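Local coordinates for protein halohydrin epoxidase A (Corynebacterium sp., PDB 4Z9F) that probably converts vicinal halohydrins into epoxides, releasing hydrogen halide, as a lyase built on a short-chain dehydrogenase-like Rossmann fold, at residues F180-P183 with T184-T188. The protein carries 1 engineered substitution. Residues are numbered along the deposited sequence; the frame is centred on the assembly and turned at random.
Sequences FNNP and TYFPT
Asn182 folds its side-chain oxygen onto the turn that follows it: OD1 accepts from the backbone N of Thr184 at 2.8 Å and from the backbone N of Tyr185 at 3.1 Å. Both N-H groups arrive from the same face of the amide, and the Tyr185 bond is nearly straight (163° at the hydrogen). A chi1 of 78°, setting CG between backbone N and carbonyl carbon, curls the amide back over the turn. Together with the bent Phe186 N to Asn182 O bond (3.1 Å), this meets the definition of an Asx motif, here with Pro183 second, exposed at the tip of the turn. The other amide end, ND2, makes a weak bond to Phe180 O (2.7 Å), and that oxygen also touches Phe186 CB. Packing is tight here: Asn182 CB lies over the rim of one face of the Phe180 ring, and Phe12 borders the turn, its N bonded to Thr184 OG1. Toward helix 188-193 the contact is more exposed. Asn181 ND2 bonds Phe186 O in the carbonyl plane at 2.7 Å, whereas Asn182 N reaches the same oxygen from above that plane. ND2 also stretches 3.3 Å to OG1 of exposed Thr188. Two asparagine amides therefore do most of the polar work in this loop after strand 170-177, consistent with a fixed loop shape beside the halide pocket, as in related halohydrin dehalogenases.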
ATOM      1  N   PHE C 180       0.494 -13.984  16.678  1.00 18.09           N
ATOM      2  CA  PHE C 180       1.837 -14.471  16.965  1.00 18.93           C
ATOM      3  C   PHE C 180       1.866 -14.956  18.410  1.00 16.77           C
ATOM      4  O   PHE C 180       1.592 -14.176  19.327  1.00 20.88           O
ATOM      5  CB  PHE C 180       2.834 -13.337  16.720  1.00 16.60           C
ATOM      6  CG  PHE C 180       4.172 -13.546  17.340  1.00 17.46           C
ATOM      7  CD1 PHE C 180       4.822 -12.495  17.974  1.00 19.08           C
ATOM      8  CD2 PHE C 180       4.797 -14.780  17.268  1.00 17.21           C
ATOM      9  CE1 PHE C 180       6.079 -12.679  18.533  1.00 17.65           C
ATOM     10  CE2 PHE C 180       6.044 -14.971  17.846  1.00 22.39           C
ATOM     11  CZ  PHE C 180       6.675 -13.923  18.477  1.00 15.68           C
ATOM     12  N   ASN C 181       2.154 -16.251  18.607  1.00 18.22           N
ATOM     13  CA  ASN C 181       2.206 -16.817  19.959  1.00 18.17           C
ATOM     14  C   ASN C 181       3.322 -16.147  20.748  1.00 19.05           C
ATOM     15  O   ASN C 181       4.509 -16.401  20.513  1.00 21.83           O
ATOM     16  CB  ASN C 181       2.400 -18.336  19.890  1.00 17.47           C
ATOM     17  CG  ASN C 181       2.554 -18.999  21.266  1.00 20.98           C
ATOM     18  OD1 ASN C 181       3.203 -20.036  21.366  1.00 23.75           O
ATOM     19  ND2 ASN C 181       1.982 -18.413  22.310  1.00 21.25           N
ATOM     20  N   ASN C 182       2.949 -15.267  21.662  1.00 20.00           N
ATOM     21  CA  ASN C 182       3.914 -14.476  22.408  1.00 20.89           C
ATOM     22  C   ASN C 182       3.274 -14.069  23.726  1.00 20.44           C
ATOM     23  O   ASN C 182       2.041 -14.023  23.830  1.00 22.03           O
ATOM     24  CB  ASN C 182       4.370 -13.249  21.592  1.00 18.95           C
ATOM     25  CG  ASN C 182       3.365 -12.125  21.600  1.00 19.08           C
ATOM     26  OD1 ASN C 182       3.303 -11.352  22.550  1.00 18.66           O
ATOM     27  ND2 ASN C 182       2.574 -12.010  20.517  1.00 21.55           N
ATOM     28  N   PRO C 183       4.076 -13.779  24.758  1.00 22.77           N
ATOM     29  CA  PRO C 183       3.495 -13.559  26.096  1.00 21.39           C
ATOM     30  C   PRO C 183       2.662 -12.301  26.221  1.00 21.77           C
ATOM     31  O   PRO C 183       1.863 -12.208  27.163  1.00 24.67           O
ATOM     32  CB  PRO C 183       4.731 -13.486  27.004  1.00 23.78           C
ATOM     33  CG  PRO C 183       5.793 -12.965  26.105  1.00 21.98           C
ATOM     34  CD  PRO C 183       5.548 -13.676  24.793  1.00 20.17           C
ATOM     35  N   THR C 184       2.811 -11.326  25.321  1.00 20.54           N
ATOM     36  CA  THR C 184       2.019 -10.113  25.450  1.00 20.28           C
ATOM     37  C   THR C 184       0.617 -10.302  24.879  1.00 20.00           C
ATOM     38  O   THR C 184      -0.376 -10.138  25.592  1.00 19.88           O
ATOM     39  CB  THR C 184       2.722  -8.937  24.773  1.00 23.13           C
ATOM     40  OG1 THR C 184       3.981  -8.719  25.418  1.00 19.87           O
ATOM     41  CG2 THR C 184       1.877  -7.688  24.912  1.00 24.85           C
ATOM     42  N   TYR C 185       0.513 -10.682  23.602  1.00 19.51           N
ATOM     43  CA  TYR C 185      -0.784 -10.643  22.935  1.00 20.13           C
ATOM     44  C   TYR C 185      -1.440 -12.003  22.745  1.00 21.35           C
ATOM     45  O   TYR C 185      -2.671 -12.064  22.678  1.00 20.65           O
ATOM     46  CB  TYR C 185      -0.651  -9.959  21.575  1.00 23.60           C
ATOM     47  CG  TYR C 185      -0.383  -8.476  21.702  1.00 23.44           C
ATOM     48  CD1 TYR C 185      -1.316  -7.635  22.294  1.00 23.41           C
ATOM     49  CD2 TYR C 185       0.796  -7.923  21.232  1.00 25.88           C
ATOM     50  CE1 TYR C 185      -1.081  -6.276  22.418  1.00 27.46           C
ATOM     51  CE2 TYR C 185       1.045  -6.564  21.355  1.00 24.94           C
ATOM     52  CZ  TYR C 185       0.093  -5.747  21.938  1.00 27.14           C
ATOM     53  OH  TYR C 185       0.311  -4.386  22.061  1.00 30.99           O
ATOM     54  N   PHE C 186      -0.672 -13.087  22.638  1.00 19.35           N
ATOM     55  CA  PHE C 186      -1.226 -14.423  22.408  1.00 19.54           C
ATOM     56  C   PHE C 186      -0.425 -15.445  23.204  1.00 20.83           C
ATOM     57  O   PHE C 186       0.266 -16.297  22.636  1.00 20.58           O
ATOM     58  CB  PHE C 186      -1.217 -14.773  20.917  1.00 23.80           C
ATOM     59  CG  PHE C 186      -2.122 -13.913  20.086  1.00 25.13           C
ATOM     60  CD1 PHE C 186      -3.481 -14.186  20.002  1.00 23.84           C
ATOM     61  CD2 PHE C 186      -1.616 -12.832  19.383  1.00 21.60           C
ATOM     62  CE1 PHE C 186      -4.326 -13.377  19.243  1.00 24.83           C
ATOM     63  CE2 PHE C 186      -2.461 -12.025  18.611  1.00 23.60           C
ATOM     64  CZ  PHE C 186      -3.811 -12.304  18.543  1.00 23.13           C
ATOM     65  N   PRO C 187      -0.491 -15.385  24.529  1.00 19.85           N
ATOM     66  CA  PRO C 187       0.234 -16.378  25.328  1.00 25.10           C
ATOM     67  C   PRO C 187      -0.321 -17.774  25.071  1.00 25.78           C
ATOM     68  O   PRO C 187      -1.471 -17.947  24.656  1.00 23.43           O
ATOM     69  CB  PRO C 187       0.004 -15.916  26.771  1.00 23.03           C
ATOM     70  CG  PRO C 187      -1.261 -15.129  26.723  1.00 25.14           C
ATOM     71  CD  PRO C 187      -1.272 -14.464  25.372  1.00 22.06           C
ATOM     72  N   THR C 188       0.534 -18.779  25.271  1.00 19.70           N
ATOM     73  CA  THR C 188       0.103 -20.156  25.062  1.00 20.89           C
ATOM     74  C   THR C 188      -1.136 -20.485  25.888  1.00 21.15           C
ATOM     75  O   THR C 188      -2.032 -21.193  25.413  1.00 23.71           O
ATOM     76  CB  THR C 188       1.255 -21.115  25.384  1.00 27.72           C
ATOM     77  OG1 THR C 188       2.294 -20.921  24.418  1.00 30.13           O
ATOM     78  CG2 THR C 188       0.797 -22.560  25.317  1.00 27.68           C
TER